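Local atomic coordinates of beta-xylosidase (PDB entry 4MLG), a protein that probably hydrolyses short beta-1,4-linked xylo-oligosaccharides, removing xylose units one at a time from their non-reducing ends. Residues L25-S30 and R301-A306; Y238-G241 and I246-A249; H275-V278 and K283-L286; L308-N311 and S315-P318. One frame throughout, in Å; residues are numbered along the deposited sequence.

Contact 1: L25-S30 and R301-A306; sequences LYIYPS and RSLKVA. With SO4 (sulfate ion), chain N.
Leu303 packs onto Pro29 and Ile27 where two blades of the family 43 beta-propeller face one another near the closure of the ring. Strand 302-308 belongs to the sheet that N-terminal strand 5-6 completes, while strand 24-32 belongs to the next blade, and no hydrogen bond joins the two segments directly. Arg301, at the start of its segment, leads with charge. Its NH1 gives a weak but nearly straight hydrogen bond (168°) to O1 of a sulfate ion, probably taken up from the crystallisation liquor; the length from NH1 to O1 is 3.4 Å. The sulfate oxygen lies in the guanidinium plane, at its edge, while NE forms a salt bridge with Asp32. Two residues on, the contact turns apolar. Leu303 has CG lodged between the backbone N and the carbonyl carbon (chi1 45°), which sends one methyl, CD2, across to the other blade. Met13 of strand 12-14 touches both Leu303 and Pro29, and all three contact residues are buried. The side chains of Leu303 and Pro29 cross obliquely, with CD2 of Leu303 3.6 Å from CB of Pro29 and 3.8 Å from its CG. More loosely, the same CD2 lies 4.4 Å from Ile27 CG2.

Contact 2: Y238-G241 and I246-A249; sequences YSTG and ICYA
The ring of Tyr238 lies across Cys247, so that the cysteine comes up to one face of the phenol. The approach is off-centre: Cys247 CB stands 4.3 Å from the ring centroid and 28° off the ring normal, closest to the hydroxyl end, where it is 3.8 Å from Tyr238 CZ. The ring reaches this position because Tyr238 CG sits between the backbone N and the carbonyl carbon (chi1 57°). Cys247 SG takes a more oblique line, 5.5 Å from the centroid of the Tyr238 ring, a sulfur-aromatic contact at longer range. The sulfur is also touched by Thr240, whose CG2 is 3.7 Å from Cys247 SG. Beyond the ring, Tyr238 OH is hydrogen-bonded to the carbonyl of Arg219. Replacing the tyrosine by an alanine removes ring and hydroxyl, and would probably leave Cys247 CB uncovered and the Arg219 carbonyl without this partner. The reverse face of the sheet carries Ser239 and Ile246, where Ile246 CD1 reaches back to within 3.8 Å of Ser239 CB.

Beneath these side chains the backbones of Tyr238 and Cys247 form an antiparallel hydrogen-bonded pair. Tyr238 N donates to Cys247 O at 3.1 Å, and the return bond from Cys247 N to Tyr238 O is weak. At the strand end, Ser239 OG accepts from Gly241 N at 3.2 Å, an ST turn that bends the chain into the connection. The whole is a beta hairpin joining strands 233-239 and 246-251, the two middle strands of a four-stranded antiparallel propeller blade.

Contact 3: H275-V278 and K283-L286; sequences HSIV and KWYL
Val278 O receives the backbone N-H of Tyr285 at 3.1 Å. The return bond from Val278 N to Tyr285 O is weak. Together they make the hydrogen-bonded pair of a beta hairpin in a propeller blade, its strands 276-278 and 283-286 running antiparallel at 172° with axes 5.2 Å apart. Ile277 and Leu286 form the adjoining non-hydrogen-bonded pair, on the face opposite Val278 and Tyr285.

On that face Ile277 is divided between two partners. Its CG2, anti to the backbone N, reaches diagonally to the six-membered ring of Trp284, 3.6 Å from CE3, and the two side chains cross at about a right angle. The CG1 branch instead meets Leu286 CD1 at 3.7 Å. Trp284 is held further by Tyr310, whose ring it meets edge-to-face. At the start of the hairpin, His275 follows the calcium ligand His274, and its NE2 is hydrogen-bonded to Ser237 OG; Ile277 CG1 lies in the plane of the imidazole, at its edge. Leu286 CD1 touches both Ile277 CG1 and, at 3.8 Å, His275 CB.

Contact 4: L308-N311 and S315-P318; sequences LKYN and SIQP
Asn311 and Ser315 are joined by two kinds of hydrogen bond, backbone and side-chain, across a tight reversal of the chain. Among the backbone bonds, Asn311 N donates to Ser315 O at 2.7 Å, almost straight at 172°, and Gln317 N donates to Lys309 O at 3.0 Å. These lie on either side of a single bridge between Tyr310 and Ile316, an arrangement like a short antiparallel hairpin.

The side-chain bonds run through the amide of Asn311, used at both ends. With CG anti to the carbonyl carbon (chi1 -69°), this amide is brought across to Ser315 and Gln317. Its ND2 donates to Ser315 OG at 3.1 Å, with the hydroxyl oxygen lying in the amide plane. That hydroxyl is also hydrogen-bonded to Asp313. Asn311 OD1, in the glutamine amide plane, accepts at 3.0 Å from Gln317 NE2, which is tilted out of the Asn311 carbonyl plane; the amide planes are 53° apart. A leucine in place of Asn311 would probably leave both Gln317 NE2 and Ser315 OG without these partners and let the glutamine amide turn.

Apolar contacts gather about Ile316. Leu308 CG meets its CG2 at 3.7 Å, while Tyr310 CE1 rests beside its CG1 at 3.8 Å. Ile264 touches both Leu308 and Ile316. Engagement at both ends implies a fixed orientation for the Asn311 amide and a bend held by polar bonds beside an apolar patch.

In the fold
Contacts 1, 2 and 3 are largely buried in the propeller, while contact 4 is partly exposed, its centre about 20 Å from the centre of the chain. Contact 1 alone joins separate sheets and has no hydrogen bond between its segments; contacts 2 and 3 are hairpins within blades, and contact 4 is a reversal with the most side-chain hydrogen bonds. Segment 301-306 lies in the same sheet as contact 3, where Ala306 O probably accepts from Leu286 N. Contact 4 continues the chain beyond strand 302-308, and Leu308 N probably bonds to Trp284 O. Tyr248 OH of contact 2 meets Ile316 N, tying contact 4 to a different blade; Ile246 CD1 packs against His275 of contact 3.

Contact 1: L25-S30 and R301-A306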
loop_
_atom_site.group_PDB
_atom_site.type_symbol
_atom_site.label_atom_id
_atom_site.label_comp_id
_atom_site.label_asym_id
_atom_site.label_seq_id
_atom_site.Cartn_x
_atom_site.Cartn_y
_atom_site.Cartn_z
ATOM N N LEU A 25 -27.859 -14.377 -17.518
ATOM C CA LEU A 25 -26.538 -13.827 -17.791
ATOM C C LEU A 25 -26.386 -12.446 -17.163
ATOM O O LEU A 25 -27.045 -11.493 -17.574
ATOM C CB LEU A 25 -26.283 -13.759 -19.297
ATOM C CG LEU A 25 -24.944 -13.155 -19.726
ATOM C CD1 LEU A 25 -24.288 -14.016 -20.792
ATOM C CD2 LEU A 25 -25.136 -11.731 -20.228
ATOM N N TYR A 26 -25.517 -12.346 -16.163
ATOM C CA TYR A 26 -25.261 -11.071 -15.503
ATOM C C TYR A 26 -23.974 -10.440 -16.020
ATOM O O TYR A 26 -22.995 -11.136 -16.292
ATOM C CB TYR A 26 -25.185 -11.250 -13.985
ATOM C CG TYR A 26 -26.494 -11.651 -13.342
ATOM C CD1 TYR A 26 -27.329 -10.701 -12.769
ATOM C CD2 TYR A 26 -26.892 -12.982 -13.304
ATOM C CE1 TYR A 26 -28.527 -11.064 -12.177
ATOM C CE2 TYR A 26 -28.087 -13.354 -12.716
ATOM C CZ TYR A 26 -28.900 -12.392 -12.154
ATOM O OH TYR A 26 -30.089 -12.760 -11.566
ATOM N N ILE A 27 -23.982 -9.119 -16.157
ATOM C CA ILE A 27 -22.796 -8.393 -16.590
ATOM C C ILE A 27 -22.357 -7.412 -15.510
ATOM O O ILE A 27 -23.186 -6.741 -14.896
ATOM C CB ILE A 27 -23.047 -7.629 -17.901
ATOM C CG1 ILE A 27 -23.803 -8.509 -18.897
ATOM C CG2 ILE A 27 -21.731 -7.151 -18.498
ATOM C CD1 ILE A 27 -24.117 -7.821 -20.205
ATOM N N TYR A 28 -21.051 -7.334 -15.278
ATOM C CA TYR A 28 -20.504 -6.421 -14.282
ATOM C C TYR A 28 -19.475 -5.490 -14.911
ATOM O O TYR A 28 -18.271 -5.723 -14.805
ATOM C CB TYR A 28 -19.881 -7.206 -13.125
ATOM C CG TYR A 28 -20.848 -8.151 -12.449
ATOM C CD1 TYR A 28 -21.679 -7.708 -11.429
ATOM C CD2 TYR A 28 -20.933 -9.484 -12.834
ATOM C CE1 TYR A 28 -22.566 -8.566 -10.808
ATOM C CE2 TYR A 28 -21.819 -10.350 -12.217
ATOM C CZ TYR A 28 -22.632 -9.883 -11.204
ATOM O OH TYR A 28 -23.516 -10.735 -10.585
ATOM N N PRO A 29 -19.952 -4.427 -15.576
ATOM C CA PRO A 29 -19.080 -3.495 -16.291
ATOM C C PRO A 29 -18.676 -2.298 -15.437
ATOM O O PRO A 29 -19.304 -2.029 -14.414
ATOM C CB PRO A 29 -19.976 -3.020 -17.431
ATOM C CG PRO A 29 -21.340 -2.988 -16.812
ATOM C CD PRO A 29 -21.377 -4.111 -15.793
ATOM N N SER A 30 -17.632 -1.591 -15.861
ATOM C CA SER A 30 -17.278 -0.315 -15.257
ATOM C C SER A 30 -18.256 0.742 -15.762
ATOM O O SER A 30 -18.955 0.517 -16.748
ATOM C CB SER A 30 -15.847 0.075 -15.627
ATOM O OG SER A 30 -14.932 -0.947 -15.281
ATOM N N ARG A 301 -16.991 4.720 -23.148
ATOM C CA ARG A 301 -17.106 3.453 -23.856
ATOM C C ARG A 301 -18.491 2.831 -23.710
ATOM O O ARG A 301 -19.117 2.927 -22.657
ATOM C CB ARG A 301 -16.034 2.486 -23.352
ATOM C CG ARG A 301 -14.614 2.999 -23.542
ATOM C CD ARG A 301 -13.625 2.319 -22.609
ATOM N NE ARG A 301 -13.788 2.746 -21.222
ATOM C CZ ARG A 301 -13.013 2.346 -20.219
ATOM N NH1 ARG A 301 -12.011 1.506 -20.444
ATOM N NH2 ARG A 301 -13.238 2.785 -18.989
ATOM N N SER A 302 -18.963 2.197 -24.779
ATOM C CA SER A 302 -20.263 1.537 -24.770
ATOM C C SER A 302 -20.079 0.039 -24.971
ATOM O O SER A 302 -19.445 -0.387 -25.935
ATOM C CB SER A 302 -21.156 2.107 -25.870
ATOM O OG SER A 302 -21.253 3.517 -25.769
ATOM N N LEU A 303 -20.631 -0.760 -24.063
ATOM C CA LEU A 303 -20.449 -2.205 -24.138
ATOM C C LEU A 303 -21.271 -2.849 -25.250
ATOM O O LEU A 303 -22.351 -2.373 -25.601
ATOM C CB LEU A 303 -20.708 -2.884 -22.785
ATOM C CG LEU A 303 -21.913 -2.520 -21.912
ATOM C CD1 LEU A 303 -23.232 -2.865 -22.576
ATOM C CD2 LEU A 303 -21.802 -3.235 -20.577
ATOM N N LYS A 304 -20.743 -3.937 -25.801
ATOM C CA LYS A 304 -21.385 -4.622 -26.912
ATOM C C LYS A 304 -21.049 -6.110 -26.889
ATOM O O LYS A 304 -20.077 -6.526 -26.260
ATOM C CB LYS A 304 -20.949 -3.994 -28.236
ATOM C CG LYS A 304 -19.442 -3.975 -28.443
ATOM C CD LYS A 304 -19.057 -3.146 -29.656
ATOM C CE LYS A 304 -19.724 -3.667 -30.917
ATOM N NZ LYS A 304 -19.359 -2.865 -32.117
ATOM N N VAL A 305 -21.856 -6.910 -27.576
ATOM C CA VAL A 305 -21.657 -8.354 -27.578
ATOM C C VAL A 305 -21.619 -8.926 -28.993
ATOM O O VAL A 305 -22.455 -8.594 -29.835
ATOM C CB VAL A 305 -22.735 -9.074 -26.731
ATOM C CG1 VAL A 305 -24.132 -8.630 -27.141
ATOM C CG2 VAL A 305 -22.587 -10.584 -26.837
ATOM N N ALA A 306 -20.628 -9.774 -29.249
ATOM C CA ALA A 306 -20.507 -10.461 -30.527
ATOM C C ALA A 306 -20.361 -11.958 -30.293
ATOM O O ALA A 306 -19.715 -12.383 -29.333
ATOM C CB ALA A 306 -19.319 -9.928 -31.306
HETATM S S SO4 N . -9.125 -0.175 -17.608
HETATM O O1 SO4 N . -10.462 0.410 -17.577
HETATM O O2 SO4 N . -9.160 -1.440 -18.335
HETATM O O3 SO4 N . -8.206 0.746 -18.270
HETATM O O4 SO4 N . -8.677 -0.423 -16.240
#

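Contact 2: Y238-G241 and I246-A249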
loop_
_atom_site.group_PDB
_atom_site.type_symbol
_atom_site.label_atom_id
_atom_site.label_comp_id
_atom_site.label_asym_id
_atom_site.label_seq_id
_atom_site.Cartn_x
_atom_site.Cartn_y
_atom_site.Cartn_z
ATOM N N TYR A 238 -6.557 -11.705 -23.114
ATOM C CA TYR A 238 -6.080 -10.453 -22.535
ATOM C C TYR A 238 -6.009 -9.334 -23.567
ATOM O O TYR A 238 -6.169 -9.570 -24.765
ATOM C CB TYR A 238 -4.701 -10.658 -21.903
ATOM C CG TYR A 238 -3.658 -11.193 -22.863
ATOM C CD1 TYR A 238 -2.771 -10.337 -23.503
ATOM C CD2 TYR A 238 -3.560 -12.553 -23.126
ATOM C CE1 TYR A 238 -1.819 -10.822 -24.379
ATOM C CE2 TYR A 238 -2.612 -13.046 -24.000
ATOM C CZ TYR A 238 -1.744 -12.176 -24.623
ATOM O OH TYR A 238 -0.799 -12.664 -25.494
ATOM N N SER A 239 -5.762 -8.116 -23.091
ATOM C CA SER A 239 -5.601 -6.955 -23.962
ATOM C C SER A 239 -4.125 -6.610 -24.135
ATOM O O SER A 239 -3.327 -6.790 -23.215
ATOM C CB SER A 239 -6.351 -5.749 -23.392
ATOM O OG SER A 239 -6.015 -4.559 -24.084
ATOM N N THR A 240 -3.768 -6.110 -25.314
ATOM C CA THR A 240 -2.379 -5.779 -25.610
ATOM C C THR A 240 -2.130 -4.273 -25.586
ATOM O O THR A 240 -1.051 -3.812 -25.958
ATOM C CB THR A 240 -1.941 -6.339 -26.973
ATOM O OG1 THR A 240 -2.708 -5.721 -28.014
ATOM C CG2 THR A 240 -2.138 -7.846 -27.021
ATOM N N GLY A 241 -3.134 -3.514 -25.158
ATOM C CA GLY A 241 -2.979 -2.087 -24.938
ATOM C C GLY A 241 -2.713 -1.237 -26.168
ATOM O O GLY A 241 -3.628 -0.926 -26.932
ATOM N N ILE A 246 -7.131 -7.994 -28.637
ATOM C CA ILE A 246 -7.500 -8.972 -27.624
ATOM C C ILE A 246 -6.980 -10.334 -28.069
ATOM O O ILE A 246 -7.582 -10.993 -28.918
ATOM C CB ILE A 246 -9.024 -9.036 -27.401
ATOM C CG1 ILE A 246 -9.536 -7.709 -26.839
ATOM C CG2 ILE A 246 -9.381 -10.167 -26.442
ATOM C CD1 ILE A 246 -9.075 -7.427 -25.423
ATOM N N CYS A 247 -5.845 -10.740 -27.508
ATOM C CA CYS A 247 -5.223 -12.005 -27.874
ATOM C C CYS A 247 -5.642 -13.108 -26.912
ATOM O O CYS A 247 -6.398 -12.864 -25.971
ATOM C CB CYS A 247 -3.700 -11.867 -27.890
ATOM S SG CYS A 247 -3.069 -10.691 -29.113
ATOM N N TYR A 248 -5.158 -14.322 -27.152
ATOM C CA TYR A 248 -5.449 -15.435 -26.257
ATOM C C TYR A 248 -4.367 -16.507 -26.302
ATOM O O TYR A 248 -3.688 -16.681 -27.316
ATOM C CB TYR A 248 -6.818 -16.046 -26.570
ATOM C CG TYR A 248 -6.835 -16.965 -27.771
ATOM C CD1 TYR A 248 -6.863 -18.346 -27.613
ATOM C CD2 TYR A 248 -6.827 -16.454 -29.061
ATOM C CE1 TYR A 248 -6.882 -19.190 -28.707
ATOM C CE2 TYR A 248 -6.845 -17.291 -30.161
ATOM C CZ TYR A 248 -6.872 -18.658 -29.978
ATOM O OH TYR A 248 -6.890 -19.495 -31.070
ATOM N N ALA A 249 -4.215 -17.219 -25.190
ATOM C CA ALA A 249 -3.240 -18.294 -25.086
ATOM C C ALA A 249 -3.905 -19.547 -24.525
ATOM O O ALA A 249 -5.052 -19.498 -24.078
ATOM C CB ALA A 249 -2.079 -17.865 -24.207
#

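Contact 3: H275-V278 and K283-L286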
loop_
_atom_site.group_PDB
_atom_site.type_symbol
_atom_site.label_atom_id
_atom_site.label_comp_id
_atom_site.label_asym_id
_atom_site.label_seq_id
_atom_site.Cartn_x
_atom_site.Cartn_y
_atom_site.Cartn_z
ATOM N N HIS A 275 -12.710 -7.148 -22.419
ATOM C CA HIS A 275 -13.620 -8.228 -22.780
ATOM C C HIS A 275 -13.925 -9.215 -21.658
ATOM O O HIS A 275 -13.413 -9.103 -20.544
ATOM C CB HIS A 275 -13.022 -9.021 -23.932
ATOM C CG HIS A 275 -11.893 -9.904 -23.509
ATOM N ND1 HIS A 275 -10.699 -9.403 -23.039
ATOM C CD2 HIS A 275 -11.785 -11.251 -23.453
ATOM C CE1 HIS A 275 -9.897 -10.404 -22.727
ATOM N NE2 HIS A 275 -10.533 -11.538 -22.967
ATOM N N SER A 276 -14.763 -10.192 -21.994
ATOM C CA SER A 276 -15.055 -11.338 -21.139
ATOM C C SER A 276 -15.762 -12.399 -21.977
ATOM O O SER A 276 -16.712 -12.095 -22.700
ATOM C CB SER A 276 -15.932 -10.933 -19.954
ATOM O OG SER A 276 -17.209 -10.497 -20.387
ATOM N N ILE A 277 -15.293 -13.639 -21.882
ATOM C CA ILE A 277 -15.846 -14.733 -22.675
ATOM C C ILE A 277 -16.672 -15.689 -21.815
ATOM O O ILE A 277 -16.219 -16.135 -20.761
ATOM C CB ILE A 277 -14.732 -15.518 -23.391
ATOM C CG1 ILE A 277 -13.839 -14.564 -24.185
ATOM C CG2 ILE A 277 -15.327 -16.584 -24.296
ATOM C CD1 ILE A 277 -12.710 -15.245 -24.916
ATOM N N VAL A 278 -17.880 -16.000 -22.273
ATOM C CA VAL A 278 -18.791 -16.848 -21.512
ATOM C C VAL A 278 -19.753 -17.585 -22.445
ATOM O O VAL A 278 -20.120 -17.072 -23.502
ATOM C CB VAL A 278 -19.584 -16.015 -20.472
ATOM C CG1 VAL A 278 -20.503 -15.021 -21.168
ATOM C CG2 VAL A 278 -20.371 -16.916 -19.533
ATOM N N LYS A 283 -24.251 -21.215 -26.974
ATOM C CA LYS A 283 -23.417 -20.361 -27.815
ATOM C C LYS A 283 -22.453 -19.517 -26.989
ATOM O O LYS A 283 -22.771 -19.105 -25.873
ATOM C CB LYS A 283 -24.283 -19.456 -28.690
ATOM C CG LYS A 283 -25.247 -20.206 -29.587
ATOM C CD LYS A 283 -26.082 -19.252 -30.420
ATOM C CE LYS A 283 -27.065 -20.013 -31.293
ATOM N NZ LYS A 283 -27.907 -19.102 -32.116
ATOM N N TRP A 284 -21.274 -19.261 -27.546
ATOM C CA TRP A 284 -20.273 -18.442 -26.877
ATOM C C TRP A 284 -20.364 -16.991 -27.338
ATOM O O TRP A 284 -20.673 -16.719 -28.500
ATOM C CB TRP A 284 -18.870 -18.995 -27.131
ATOM C CG TRP A 284 -18.604 -20.296 -26.434
ATOM C CD1 TRP A 284 -18.965 -21.543 -26.856
ATOM C CD2 TRP A 284 -17.915 -20.477 -25.190
ATOM N NE1 TRP A 284 -18.546 -22.488 -25.951
ATOM C CE2 TRP A 284 -17.898 -21.861 -24.920
ATOM C CE3 TRP A 284 -17.312 -19.605 -24.279
ATOM C CZ2 TRP A 284 -17.301 -22.392 -23.776
ATOM C CZ3 TRP A 284 -16.720 -20.134 -23.145
ATOM C CH2 TRP A 284 -16.719 -21.512 -22.903
ATOM N N TYR A 285 -20.100 -16.063 -26.423
ATOM C CA TYR A 285 -20.184 -14.640 -26.730
ATOM C C TYR A 285 -18.946 -13.884 -26.258
ATOM O O TYR A 285 -18.363 -14.212 -25.223
ATOM C CB TYR A 285 -21.440 -14.031 -26.100
ATOM C CG TYR A 285 -22.729 -14.634 -26.608
ATOM C CD1 TYR A 285 -23.361 -14.121 -27.734
ATOM C CD2 TYR A 285 -23.313 -15.719 -25.967
ATOM C CE1 TYR A 285 -24.539 -14.671 -28.206
ATOM C CE2 TYR A 285 -24.490 -16.276 -26.431
ATOM C CZ TYR A 285 -25.099 -15.748 -27.551
ATOM O OH TYR A 285 -26.271 -16.296 -28.018
ATOM N N LEU A 286 -18.546 -12.875 -27.025
ATOM C CA LEU A 286 -17.433 -12.017 -26.639
ATOM C C LEU A 286 -17.943 -10.629 -26.275
ATOM O O LEU A 286 -18.064 -9.758 -27.136
ATOM C CB LEU A 286 -16.407 -11.915 -27.770
ATOM C CG LEU A 286 -15.186 -11.027 -27.504
ATOM C CD1 LEU A 286 -14.300 -11.639 -26.431
ATOM C CD2 LEU A 286 -14.400 -10.771 -28.782
#

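Contact 4: L308-N311 and S315-P318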
loop_
_atom_site.group_PDB
_atom_site.type_symbol
_atom_site.label_atom_id
_atom_site.label_comp_id
_atom_site.label_asym_id
_atom_site.label_seq_id
_atom_site.Cartn_x
_atom_site.Cartn_y
_atom_site.Cartn_z
ATOM N N LEU A 308 -19.010 -15.586 -30.419
ATOM C CA LEU A 308 -17.681 -16.169 -30.557
ATOM C C LEU A 308 -17.781 -17.625 -31.002
ATOM O O LEU A 308 -18.582 -18.392 -30.468
ATOM C CB LEU A 308 -16.918 -16.069 -29.235
ATOM C CG LEU A 308 -15.439 -16.454 -29.266
ATOM C CD1 LEU A 308 -14.594 -15.338 -28.678
ATOM C CD2 LEU A 308 -15.201 -17.755 -28.517
ATOM N N LYS A 309 -16.969 -18.000 -31.984
ATOM C CA LYS A 309 -17.014 -19.351 -32.531
ATOM C C LYS A 309 -15.635 -20.004 -32.546
ATOM O O LYS A 309 -14.622 -19.334 -32.750
ATOM C CB LYS A 309 -17.611 -19.341 -33.939
ATOM C CG LYS A 309 -19.066 -18.904 -33.987
ATOM C CD LYS A 309 -19.593 -18.890 -35.411
ATOM C CE LYS A 309 -21.056 -18.478 -35.454
ATOM N NZ LYS A 309 -21.571 -18.412 -36.849
ATOM N N TYR A 310 -15.606 -21.314 -32.328
ATOM C CA TYR A 310 -14.351 -22.053 -32.288
ATOM C C TYR A 310 -14.149 -22.893 -33.542
ATOM O O TYR A 310 -15.111 -23.328 -34.177
ATOM C CB TYR A 310 -14.300 -22.970 -31.063
ATOM C CG TYR A 310 -14.388 -22.258 -29.732
ATOM C CD1 TYR A 310 -13.255 -21.732 -29.127
ATOM C CD2 TYR A 310 -15.603 -22.128 -29.074
ATOM C CE1 TYR A 310 -13.332 -21.087 -27.906
ATOM C CE2 TYR A 310 -15.690 -21.485 -27.854
ATOM C CZ TYR A 310 -14.552 -20.967 -27.275
ATOM O OH TYR A 310 -14.639 -20.325 -26.060
ATOM N N ASN A 311 -12.887 -23.117 -33.890
ATOM C CA ASN A 311 -12.537 -24.058 -34.940
ATOM C C ASN A 311 -12.306 -25.431 -34.321
ATOM O O ASN A 311 -11.890 -25.524 -33.166
ATOM C CB ASN A 311 -11.290 -23.584 -35.687
ATOM C CG ASN A 311 -11.545 -22.336 -36.507
ATOM O OD1 ASN A 311 -12.578 -22.214 -37.166
ATOM N ND2 ASN A 311 -10.607 -21.398 -36.464
ATOM N N SER A 315 -8.835 -23.643 -31.935
ATOM C CA SER A 315 -8.565 -22.222 -32.127
ATOM C C SER A 315 -9.851 -21.397 -32.173
ATOM O O SER A 315 -10.932 -21.927 -32.434
ATOM C CB SER A 315 -7.749 -22.000 -33.403
ATOM O OG SER A 315 -8.460 -22.434 -34.549
ATOM N N ILE A 316 -9.724 -20.099 -31.912
ATOM C CA ILE A 316 -10.867 -19.192 -31.922
ATOM C C ILE A 316 -10.904 -18.385 -33.217
ATOM O O ILE A 316 -9.898 -17.802 -33.621
ATOM C CB ILE A 316 -10.816 -18.213 -30.730
ATOM C CG1 ILE A 316 -10.602 -18.972 -29.419
ATOM C CG2 ILE A 316 -12.085 -17.376 -30.664
ATOM C CD1 ILE A 316 -10.463 -18.069 -28.208
ATOM N N GLN A 317 -12.065 -18.355 -33.867
ATOM C CA GLN A 317 -12.236 -17.559 -35.078
ATOM C C GLN A 317 -12.144 -16.072 -34.746
ATOM O O GLN A 317 -12.927 -15.564 -33.943
ATOM C CB GLN A 317 -13.572 -17.872 -35.758
ATOM C CG GLN A 317 -13.675 -19.283 -36.317
ATOM C CD GLN A 317 -15.007 -19.551 -36.994
ATOM O OE1 GLN A 317 -15.932 -18.743 -36.916
ATOM N NE2 GLN A 317 -15.107 -20.692 -37.667
ATOM N N PRO A 318 -11.181 -15.372 -35.364
ATOM C CA PRO A 318 -10.941 -13.950 -35.093
ATOM C C PRO A 318 -12.168 -13.089 -35.381
ATOM O O PRO A 318 -12.857 -13.314 -36.374
ATOM C CB PRO A 318 -9.797 -13.598 -36.052
ATOM C CG PRO A 318 -9.832 -14.650 -37.104
ATOM C CD PRO A 318 -10.283 -15.893 -36.409
#